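Local coordinates for reticulocyte binding protein (Streptococcus agalactiae COH1, PDB 3FAW) that probably hydrolyses alpha-1,6-glucosidic bonds in pullulan and related alpha-glucans, as a pullulanase anchored to the bacterial cell wall, at residues I270-V275 with F616-Q621; G514-D519 with V567-A572; S299-Y304 with F673-A678; S255-A260 with K450-R455. One frame throughout, in Å; residues are numbered along the deposited sequence.

Contact 1 (I270-V275 with F616-Q621); sequences IYEAHV and FIHSGQ
Glu-272 O takes two donors: Ser-619 N at 2.9 Å, and a water, also at 2.9 Å from Glu-272 O, that His-618 NE2 reaches with a weak bond. This junction ends the parallel pairing of the first and eighth strands, the seam that closes the TIM barrel. Before it, Ile-617 N binds Ile-270 O and Glu-272 N binds Ile-617 O, which sets Ile-270, Tyr-271 and Glu-272 beside Phe-616, Ile-617 and His-618 in turn. The seam illustrates how one strand pair serves two faces. On the inner face the Phe-616 ring crosses Ile-270 and Glu-272, with Phe-616 CZ 3.5 Å from Glu-272 CB. Glu-272 stretches on past it: OE2 bonds His-573 ND1, and Glu-272 OE1 lies near the plane of the His-618 ring, 3.3 Å from His-618 CD2. The outer face carries Tyr-271. Its CG stands anti to the backbone N (chi1 -174°), and the ring runs under the turn of residues 618-621 with Ser-619 N over one face. At the far end Tyr-271 OH meets Ser-619 OG at 2.8 Å and also bonds Glu-622 OE2.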
# COMPACT_ATOMS: atom_id res chain seq x y z
N ILE A 270 -5.17 5.33 -12.16
CA ILE A 270 -3.98 4.75 -11.54
C ILE A 270 -3.67 3.37 -12.11
O ILE A 270 -4.57 2.55 -12.30
CB ILE A 270 -4.15 4.67 -9.99
CG1 ILE A 270 -4.34 6.08 -9.41
CG2 ILE A 270 -2.95 3.98 -9.33
CD1 ILE A 270 -4.67 6.10 -7.91
N TYR A 271 -2.39 3.12 -12.36
CA TYR A 271 -1.90 1.86 -12.93
C TYR A 271 -0.92 1.22 -11.94
O TYR A 271 0.14 1.79 -11.68
CB TYR A 271 -1.22 2.15 -14.27
CG TYR A 271 -0.78 0.93 -15.05
CD1 TYR A 271 -1.68 0.25 -15.87
CD2 TYR A 271 0.53 0.47 -14.99
CE1 TYR A 271 -1.28 -0.88 -16.60
CE2 TYR A 271 0.94 -0.65 -15.70
CZ TYR A 271 0.04 -1.31 -16.51
OH TYR A 271 0.44 -2.42 -17.22
N GLU A 272 -1.28 0.05 -11.40
CA GLU A 272 -0.48 -0.61 -10.36
C GLU A 272 0.50 -1.65 -10.92
O GLU A 272 0.09 -2.72 -11.38
CB GLU A 272 -1.39 -1.28 -9.32
CG GLU A 272 -0.63 -1.81 -8.09
CD GLU A 272 -1.39 -2.88 -7.32
OE1 GLU A 272 -2.14 -3.66 -7.94
OE2 GLU A 272 -1.23 -2.95 -6.08
N ALA A 273 1.80 -1.34 -10.83
CA ALA A 273 2.86 -2.23 -11.32
C ALA A 273 3.96 -2.51 -10.28
O ALA A 273 4.28 -1.66 -9.45
CB ALA A 273 3.49 -1.64 -12.58
N HIS A 274 4.50 -3.72 -10.34
CA HIS A 274 5.69 -4.12 -9.59
C HIS A 274 6.91 -3.96 -10.52
O HIS A 274 6.86 -4.35 -11.69
CB HIS A 274 5.52 -5.58 -9.16
CG HIS A 274 6.55 -6.08 -8.20
ND1 HIS A 274 7.82 -6.45 -8.59
CD2 HIS A 274 6.47 -6.33 -6.87
CE1 HIS A 274 8.49 -6.88 -7.53
NE2 HIS A 274 7.70 -6.81 -6.48
N VAL A 275 8.00 -3.38 -10.00
CA VAL A 275 9.17 -3.02 -10.81
C VAL A 275 9.85 -4.22 -11.48
O VAL A 275 10.34 -4.12 -12.60
CB VAL A 275 10.21 -2.23 -9.98
CG1 VAL A 275 11.48 -1.97 -10.80
CG2 VAL A 275 9.61 -0.91 -9.50
N PHE A 616 -8.99 2.76 -10.95
CA PHE A 616 -7.79 1.98 -10.63
C PHE A 616 -7.70 0.77 -11.56
O PHE A 616 -8.66 0.03 -11.71
CB PHE A 616 -7.86 1.52 -9.18
CG PHE A 616 -6.64 0.77 -8.70
CD1 PHE A 616 -5.57 1.46 -8.13
CD2 PHE A 616 -6.57 -0.61 -8.78
CE1 PHE A 616 -4.46 0.78 -7.67
CE2 PHE A 616 -5.46 -1.30 -8.33
CZ PHE A 616 -4.40 -0.60 -7.77
N ILE A 617 -6.53 0.58 -12.18
CA ILE A 617 -6.28 -0.54 -13.08
C ILE A 617 -5.05 -1.32 -12.62
O ILE A 617 -3.99 -0.74 -12.38
CB ILE A 617 -6.06 -0.05 -14.54
CG1 ILE A 617 -7.31 0.66 -15.07
CG2 ILE A 617 -5.69 -1.21 -15.46
CD1 ILE A 617 -8.54 -0.23 -15.22
N HIS A 618 -5.18 -2.64 -12.49
CA HIS A 618 -4.05 -3.51 -12.18
C HIS A 618 -3.20 -3.72 -13.44
O HIS A 618 -3.74 -3.94 -14.52
CB HIS A 618 -4.55 -4.86 -11.66
CG HIS A 618 -3.47 -5.87 -11.41
ND1 HIS A 618 -3.30 -7.13 -11.86
CD2 HIS A 618 -2.39 -5.62 -10.59
CE1 HIS A 618 -2.14 -7.62 -11.32
NE2 HIS A 618 -1.61 -6.68 -10.55
N SER A 619 -1.88 -3.66 -13.30
CA SER A 619 -1.01 -3.90 -14.45
C SER A 619 -1.31 -5.28 -15.04
O SER A 619 -1.26 -6.28 -14.33
CB SER A 619 0.47 -3.81 -14.07
OG SER A 619 1.31 -4.07 -15.17
N GLY A 620 -1.64 -5.30 -16.33
CA GLY A 620 -2.02 -6.52 -17.02
C GLY A 620 -3.53 -6.70 -17.16
O GLY A 620 -3.98 -7.53 -17.94
N GLN A 621 -4.29 -5.93 -16.38
CA GLN A 621 -5.75 -5.94 -16.49
C GLN A 621 -6.19 -5.49 -17.88
O GLN A 621 -7.24 -5.89 -18.37
CB GLN A 621 -6.37 -5.04 -15.41
CG GLN A 621 -7.89 -5.13 -15.25
CD GLN A 621 -8.42 -4.19 -14.18
OE1 GLN A 621 -7.77 -3.99 -13.15
NE2 GLN A 621 -9.59 -3.61 -14.42
O HOH W 1 0.87 -5.18 -10.09

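Contact 2 (G514-D519 with V567-A572); sequences GVFSDD and VQYIAA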
# COMPACT_ATOMS: atom_id res chain seq x y z
N GLY A 514 -8.62 8.62 -0.32
CA GLY A 514 -9.64 7.71 -0.86
C GLY A 514 -9.35 6.25 -0.55
O GLY A 514 -8.20 5.87 -0.38
N VAL A 515 -10.40 5.43 -0.45
CA VAL A 515 -10.23 4.01 -0.13
C VAL A 515 -10.78 3.10 -1.23
O VAL A 515 -11.73 3.45 -1.94
CB VAL A 515 -10.91 3.63 1.21
CG1 VAL A 515 -10.29 4.42 2.37
CG2 VAL A 515 -12.42 3.84 1.12
N PHE A 516 -10.17 1.92 -1.35
CA PHE A 516 -10.61 0.91 -2.31
C PHE A 516 -12.04 0.47 -2.03
O PHE A 516 -12.41 0.23 -0.89
CB PHE A 516 -9.66 -0.30 -2.29
CG PHE A 516 -8.37 -0.04 -3.00
CD1 PHE A 516 -8.26 -0.24 -4.37
CD2 PHE A 516 -7.26 0.43 -2.31
CE1 PHE A 516 -7.07 0.00 -5.03
CE2 PHE A 516 -6.07 0.69 -2.96
CZ PHE A 516 -5.97 0.47 -4.33
N SER A 517 -12.83 0.36 -3.10
CA SER A 517 -14.20 -0.09 -3.00
C SER A 517 -14.31 -1.60 -3.26
O SER A 517 -14.43 -2.04 -4.40
CB SER A 517 -15.10 0.68 -3.98
OG SER A 517 -16.45 0.27 -3.85
N ASP A 518 -14.29 -2.37 -2.18
CA ASP A 518 -14.49 -3.82 -2.28
C ASP A 518 -15.92 -4.19 -2.72
O ASP A 518 -16.13 -5.27 -3.27
CB ASP A 518 -14.11 -4.55 -0.97
CG ASP A 518 -14.75 -3.95 0.28
OD1 ASP A 518 -15.15 -2.77 0.27
OD2 ASP A 518 -14.84 -4.67 1.29
N ASP A 519 -16.87 -3.28 -2.51
CA ASP A 519 -18.26 -3.50 -2.90
C ASP A 519 -18.45 -3.59 -4.41
O ASP A 519 -19.13 -4.49 -4.90
CB ASP A 519 -19.15 -2.38 -2.34
CG ASP A 519 -20.61 -2.78 -2.24
OD1 ASP A 519 -20.89 -3.93 -1.85
OD2 ASP A 519 -21.49 -1.94 -2.52
N VAL A 567 -12.09 4.60 -4.46
CA VAL A 567 -11.21 4.07 -5.49
C VAL A 567 -11.90 2.86 -6.12
O VAL A 567 -12.06 1.82 -5.47
CB VAL A 567 -9.84 3.66 -4.91
CG1 VAL A 567 -8.89 3.24 -6.03
CG2 VAL A 567 -9.23 4.79 -4.09
N GLN A 568 -12.31 3.00 -7.38
CA GLN A 568 -13.04 1.95 -8.10
C GLN A 568 -12.08 0.95 -8.72
O GLN A 568 -11.19 1.32 -9.50
CB GLN A 568 -13.90 2.55 -9.22
CG GLN A 568 -14.86 3.67 -8.79
CD GLN A 568 -16.13 3.17 -8.12
OE1 GLN A 568 -16.13 2.12 -7.48
NE2 GLN A 568 -17.20 3.94 -8.24
N TYR A 569 -12.25 -0.33 -8.38
CA TYR A 569 -11.39 -1.38 -8.93
C TYR A 569 -12.08 -2.74 -8.96
O TYR A 569 -13.05 -2.99 -8.22
CB TYR A 569 -10.08 -1.47 -8.15
CG TYR A 569 -10.09 -2.30 -6.87
CD1 TYR A 569 -11.08 -2.13 -5.90
CD2 TYR A 569 -9.08 -3.22 -6.61
CE1 TYR A 569 -11.07 -2.88 -4.72
CE2 TYR A 569 -9.06 -3.96 -5.44
CZ TYR A 569 -10.05 -3.79 -4.49
OH TYR A 569 -10.01 -4.53 -3.33
N ILE A 570 -11.57 -3.61 -9.83
CA ILE A 570 -12.00 -5.01 -9.87
C ILE A 570 -10.82 -6.00 -9.80
O ILE A 570 -11.03 -7.20 -9.67
CB ILE A 570 -12.88 -5.31 -11.10
CG1 ILE A 570 -12.22 -4.84 -12.40
CG2 ILE A 570 -14.25 -4.66 -10.92
CD1 ILE A 570 -13.00 -5.18 -13.66
N ALA A 571 -9.59 -5.49 -9.85
CA ALA A 571 -8.40 -6.33 -9.68
C ALA A 571 -7.21 -5.53 -9.16
O ALA A 571 -7.18 -4.30 -9.23
CB ALA A 571 -8.04 -7.01 -10.98
N ALA A 572 -6.23 -6.26 -8.63
CA ALA A 572 -4.99 -5.68 -8.11
C ALA A 572 -3.96 -6.80 -8.01
O ALA A 572 -4.22 -7.92 -8.41
CB ALA A 572 -5.23 -5.05 -6.76
O HOH W 2 -17.84 1.87 -5.45
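Two backbone hydrogen bonds join Val-567 to the neighbouring strand, where the sixth and seventh strands of the TIM barrel run parallel. Val-567 N donates to Val-515 O at 2.8 Å, and Ser-517 N donates to Val-567 O at 2.9 Å. The residue between, Phe-516, is thereby set opposite Val-567, and both side chains enter the barrel interior.

The apolar contacts build on that pairing. Val-567 CG1 sits over one face of the Phe-516 ring, 4.2 Å from its centroid, while the edge of the same ring points into the face of Tyr-569. This is a T-shaped stack of Phe-516 on Tyr-569 with centroids 4.8 Å apart and planes at 64°; Phe-516 CD1 stands over the centre of the tyrosine ring. Tyr-569 reaches this place with CG lodged between its backbone N and carbonyl carbon (chi1 84°), and its hydroxyl continues to Arg-521. Phe-616 adds another edge-to-face partner to Phe-516.

Polar side chains meet through water. One molecule donates to Ser-517 OG and to Gln-568 OE1, at 2.7 Å from each of these oxygens, just where helix 518-525 begins. Gln-568 NE2 donates to Asn-550 O and Gln-612 O. These two carbonyl oxygens cannot donate, which probably fixes which end of the amide is which; the water donating to OE1 agrees with it.

Contact 3 (S299-Y304 with F673-A678); sequences SEKLDY and FDWAAA
Lys-301 and Tyr-304 hold the indole of Trp-675 from two directions, one over its face and the other at its edge, in an aromatic cluster on the outside of the TIM barrel. The cluster joins the start of helix 302-308 to the start of helix 675-679, and it is a good example of an interface of ring faces, ring edges and one lysine chain, with neither hydrogen bond nor salt bridge between its segments.

The tight part is the indole. Its edge points into the face of Tyr-304, with Trp-675 CZ3 3.6 Å from Tyr-304 CG and the two planes at 77°. Lys-301 covers one indole face: a bend at chi2 (-59°) folds the chain over the six-membered ring, and the extended remainder crosses it from CZ2 toward CE3. Lys-301 CE stands 3.8 Å from the centroid of the six-membered ring of Trp-675, and Lys-301 NZ 4.1 Å from it, a cation-pi contact. Phe-673 CD2 lies over the opposite face, and Trp-675 NE1 is bonded to Phe-278 O, which would help fix the ring's rotation.

The looser part lies toward the end of the tyrosine. Phe-673 presents its edge to the Tyr-304 ring only in an offset manner, centroids 5.8 Å apart, and Ala-678 CB approaches Tyr-304 OH no closer than 4.0 Å. That hydroxyl bonds Glu-622 OE2. Lys-301 and Tyr-304 remain partly exposed, whereas Trp-675, Phe-673 and Ala-678 are buried. One residue before Trp-675, Asp-674 N-caps helix 675-679, Asp-674 OD1 accepting from Ala-677 N at 3.0 Å from above the carboxylate plane.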
# COMPACT_ATOMS: atom_id res chain seq x y z
N SER A 299 11.95 2.34 -17.16
CA SER A 299 11.87 3.56 -17.98
C SER A 299 11.80 3.27 -19.49
O SER A 299 11.22 4.05 -20.25
CB SER A 299 13.04 4.50 -17.70
OG SER A 299 14.27 3.89 -18.04
N GLU A 300 12.41 2.16 -19.90
CA GLU A 300 12.41 1.74 -21.31
C GLU A 300 11.04 1.28 -21.81
O GLU A 300 10.87 1.05 -23.01
CB GLU A 300 13.43 0.61 -21.53
CG GLU A 300 14.86 0.95 -21.11
CD GLU A 300 15.86 -0.13 -21.51
OE1 GLU A 300 16.01 -0.39 -22.72
OE2 GLU A 300 16.50 -0.70 -20.61
N LYS A 301 10.07 1.13 -20.90
CA LYS A 301 8.72 0.69 -21.25
C LYS A 301 7.62 1.70 -20.87
O LYS A 301 6.44 1.35 -20.84
CB LYS A 301 8.44 -0.66 -20.58
CG LYS A 301 9.22 -1.82 -21.20
CD LYS A 301 8.88 -1.95 -22.69
CE LYS A 301 9.22 -3.30 -23.26
NZ LYS A 301 8.66 -3.42 -24.63
N LEU A 302 8.01 2.95 -20.61
CA LEU A 302 7.05 4.01 -20.24
C LEU A 302 6.22 4.51 -21.42
O LEU A 302 5.10 4.99 -21.22
CB LEU A 302 7.77 5.20 -19.59
CG LEU A 302 8.45 4.95 -18.24
CD1 LEU A 302 9.24 6.20 -17.79
CD2 LEU A 302 7.45 4.52 -17.17
N ASP A 303 6.76 4.42 -22.63
CA ASP A 303 6.03 4.79 -23.85
C ASP A 303 4.72 4.00 -23.96
O ASP A 303 3.68 4.56 -24.30
CB ASP A 303 6.89 4.56 -25.09
CG ASP A 303 7.90 5.69 -25.34
OD1 ASP A 303 8.01 6.62 -24.51
OD2 ASP A 303 8.61 5.64 -26.37
N TYR A 304 4.77 2.70 -23.65
CA TYR A 304 3.58 1.85 -23.61
C TYR A 304 2.50 2.42 -22.68
O TYR A 304 1.32 2.46 -23.04
CB TYR A 304 3.96 0.44 -23.14
CG TYR A 304 2.77 -0.46 -22.85
CD1 TYR A 304 2.15 -1.17 -23.88
CD2 TYR A 304 2.28 -0.62 -21.55
CE1 TYR A 304 1.06 -1.99 -23.63
CE2 TYR A 304 1.19 -1.45 -21.29
CZ TYR A 304 0.58 -2.13 -22.34
OH TYR A 304 -0.49 -2.96 -22.11
N PHE A 673 5.08 -9.57 -16.53
CA PHE A 673 4.19 -8.94 -17.49
C PHE A 673 4.47 -9.59 -18.84
O PHE A 673 5.62 -9.63 -19.28
CB PHE A 673 4.44 -7.42 -17.52
CG PHE A 673 3.46 -6.64 -18.36
CD1 PHE A 673 2.30 -6.14 -17.80
CD2 PHE A 673 3.73 -6.37 -19.69
CE1 PHE A 673 1.40 -5.39 -18.57
CE2 PHE A 673 2.85 -5.63 -20.47
CZ PHE A 673 1.68 -5.14 -19.91
N ASP A 674 3.43 -10.11 -19.48
CA ASP A 674 3.53 -10.78 -20.78
C ASP A 674 3.46 -9.74 -21.90
O ASP A 674 2.37 -9.30 -22.28
CB ASP A 674 2.40 -11.80 -20.92
CG ASP A 674 2.54 -12.69 -22.15
OD1 ASP A 674 3.23 -12.32 -23.13
OD2 ASP A 674 1.94 -13.78 -22.13
N TRP A 675 4.62 -9.35 -22.43
CA TRP A 675 4.69 -8.28 -23.43
C TRP A 675 4.15 -8.69 -24.80
O TRP A 675 3.53 -7.87 -25.50
CB TRP A 675 6.11 -7.73 -23.55
CG TRP A 675 6.41 -6.81 -22.43
CD1 TRP A 675 7.10 -7.10 -21.30
CD2 TRP A 675 5.98 -5.45 -22.31
NE1 TRP A 675 7.15 -6.00 -20.48
CE2 TRP A 675 6.47 -4.97 -21.08
CE3 TRP A 675 5.24 -4.59 -23.14
CZ2 TRP A 675 6.24 -3.67 -20.65
CZ3 TRP A 675 5.01 -3.29 -22.70
CH2 TRP A 675 5.51 -2.85 -21.47
N ALA A 676 4.36 -9.95 -25.18
CA ALA A 676 3.80 -10.49 -26.42
C ALA A 676 2.27 -10.44 -26.38
O ALA A 676 1.64 -9.95 -27.32
CB ALA A 676 4.28 -11.92 -26.63
N ALA A 677 1.70 -10.94 -25.29
CA ALA A 677 0.25 -10.92 -25.10
C ALA A 677 -0.31 -9.49 -25.11
O ALA A 677 -1.42 -9.26 -25.58
CB ALA A 677 -0.13 -11.63 -23.78
N ALA A 678 0.48 -8.55 -24.59
CA ALA A 678 0.08 -7.15 -24.53
C ALA A 678 0.25 -6.39 -25.86
O ALA A 678 -0.54 -5.50 -26.15
CB ALA A 678 0.86 -6.44 -23.42

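Contact 4 (S255-A260 with K450-R455); sequences SFAKIA and KVDGFR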
# COMPACT_ATOMS: atom_id res chain seq x y z
N SER A 255 11.15 17.61 -10.64
CA SER A 255 9.98 18.39 -10.25
C SER A 255 8.77 17.48 -10.16
O SER A 255 8.81 16.35 -10.62
CB SER A 255 9.69 19.48 -11.29
OG SER A 255 10.87 20.20 -11.63
N PHE A 256 7.69 17.99 -9.57
CA PHE A 256 6.44 17.23 -9.51
C PHE A 256 5.79 17.11 -10.88
O PHE A 256 6.16 17.82 -11.82
CB PHE A 256 5.47 17.88 -8.51
CG PHE A 256 5.95 17.80 -7.10
CD1 PHE A 256 5.96 16.59 -6.42
CD2 PHE A 256 6.41 18.94 -6.44
CE1 PHE A 256 6.41 16.51 -5.11
CE2 PHE A 256 6.87 18.86 -5.13
CZ PHE A 256 6.87 17.64 -4.46
N ALA A 257 4.84 16.20 -10.99
CA ALA A 257 4.21 15.89 -12.27
C ALA A 257 3.49 17.10 -12.87
O ALA A 257 3.06 17.99 -12.15
CB ALA A 257 3.25 14.73 -12.13
N LYS A 258 3.39 17.11 -14.20
CA LYS A 258 2.55 18.05 -14.91
C LYS A 258 1.56 17.25 -15.77
O LYS A 258 1.79 17.00 -16.95
CB LYS A 258 3.39 19.00 -15.77
CG LYS A 258 4.38 19.84 -14.95
CD LYS A 258 5.19 20.78 -15.83
CE LYS A 258 6.31 21.47 -15.05
NZ LYS A 258 7.37 20.52 -14.61
N ILE A 259 0.47 16.84 -15.13
CA ILE A 259 -0.56 16.02 -15.77
C ILE A 259 -1.60 16.95 -16.40
O ILE A 259 -2.16 17.81 -15.73
CB ILE A 259 -1.27 15.09 -14.74
CG1 ILE A 259 -0.26 14.32 -13.89
CG2 ILE A 259 -2.20 14.11 -15.45
CD1 ILE A 259 -0.89 13.56 -12.75
N ALA A 260 -1.84 16.77 -17.70
CA ALA A 260 -2.79 17.62 -18.43
C ALA A 260 -4.21 17.42 -17.91
O ALA A 260 -4.66 16.28 -17.77
CB ALA A 260 -2.72 17.34 -19.92
N LYS A 450 10.13 13.83 -5.44
CA LYS A 450 9.01 14.51 -6.13
C LYS A 450 7.85 13.56 -6.44
O LYS A 450 7.32 13.53 -7.56
CB LYS A 450 9.49 15.23 -7.39
CG LYS A 450 10.63 16.22 -7.16
CD LYS A 450 10.26 17.33 -6.19
CE LYS A 450 11.40 18.33 -6.05
NZ LYS A 450 11.42 18.99 -4.72
N VAL A 451 7.46 12.79 -5.43
CA VAL A 451 6.39 11.81 -5.56
C VAL A 451 5.03 12.51 -5.60
O VAL A 451 4.80 13.50 -4.90
CB VAL A 451 6.44 10.78 -4.40
CG1 VAL A 451 5.24 9.86 -4.43
CG2 VAL A 451 7.73 9.98 -4.49
N ASP A 452 4.13 12.00 -6.44
CA ASP A 452 2.86 12.67 -6.72
C ASP A 452 1.69 12.09 -5.91
O ASP A 452 0.60 12.66 -5.91
CB ASP A 452 2.56 12.61 -8.20
CG ASP A 452 3.68 13.17 -9.03
OD1 ASP A 452 3.86 14.41 -9.03
OD2 ASP A 452 4.41 12.37 -9.67
N GLY A 453 1.93 10.98 -5.23
CA GLY A 453 0.91 10.36 -4.41
C GLY A 453 1.42 9.15 -3.65
O GLY A 453 2.53 8.69 -3.89
N PHE A 454 0.59 8.64 -2.75
CA PHE A 454 0.94 7.48 -1.93
C PHE A 454 -0.24 6.53 -1.78
O PHE A 454 -1.40 6.98 -1.70
CB PHE A 454 1.40 7.92 -0.53
CG PHE A 454 2.68 8.71 -0.54
CD1 PHE A 454 3.91 8.06 -0.50
CD2 PHE A 454 2.66 10.10 -0.60
CE1 PHE A 454 5.09 8.79 -0.51
CE2 PHE A 454 3.83 10.82 -0.62
CZ PHE A 454 5.05 10.17 -0.58
N ARG A 455 0.04 5.23 -1.75
CA ARG A 455 -0.95 4.20 -1.43
C ARG A 455 -0.59 3.51 -0.13
O ARG A 455 0.49 2.95 -0.01
CB ARG A 455 -1.07 3.13 -2.53
CG ARG A 455 -2.33 2.28 -2.39
CD ARG A 455 -2.16 0.78 -2.61
NE ARG A 455 -1.38 0.12 -1.57
CZ ARG A 455 -1.52 -1.16 -1.20
NH1 ARG A 455 -2.43 -1.96 -1.73
NH2 ARG A 455 -0.73 -1.63 -0.25
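The Phe-256 ring carries Lys-450 CD on one face and two oxygens, Asp-452 OD1 and Val-451 O, near its plane at the edge. This packing lies at the N-terminal end of the fourth strand of the TIM barrel, 453-456, where helix 432-449 has ended and the chain turns into that strand; the loop before the first strand crosses here. It shows how a connecting segment without regular structure can be fixed by one ring and one carboxylate.

Lys-450 crosses the phenyl at about a right angle, Lys-450 CD 3.9 Å from the centroid of the Phe-256 ring and 14° off the normal, so the methylene chain makes a CH-pi contact. The bend at chi2 (-60°) brings CD over the ring, while NZ bonds Ser-447 O in the preceding helix. Phe-256 CE1 also comes within 3.4 Å of Lys-450 CA, and it is equally near Val-451 O. Nearby, Ser-255 O rests 3.5 Å from Lys-450 CB.

The polar half of the contact is the carboxylate of Asp-452. Asp-452 OD2 is bonded to His-380 NE2 and to Val-386 N on the neighbouring third strand. Nitrogen partners on both oxygens would probably favour the ionised form of this buried acid. Toward the loop, Asp-452 OD1 accepts from Ala-257 N at 2.8 Å, on the syn side and 23° out of the carboxylate plane, with Ala-257 CB only 3.2 Å from the same oxygen.

Contacts 1, 2 and 4 all reach the eight-stranded barrel. Contacts 1 and 2 are adjacent across strands 614-618 and 566-568, with Phe-616 N 3.0 Å from Gln-568 O, probably a hydrogen bond. Contact 4 lies about 17 Å from contact 1, centre to centre, but Arg-455 CD meets Phe-516 CE2 of contact 2 at 3.9 Å in the interior. Contact 3 stands outside the wall, touching contact 1 where Phe-673 CE1 comes 3.4 Å from Tyr-271 OH; both share Glu-622. As in related amylases, the active site is expected at the C-terminal ends of the strands, the side toward which contacts 1 and 2 lead. The Gly-514 end of contact 2 is about 8 Å from a bound calcium ion.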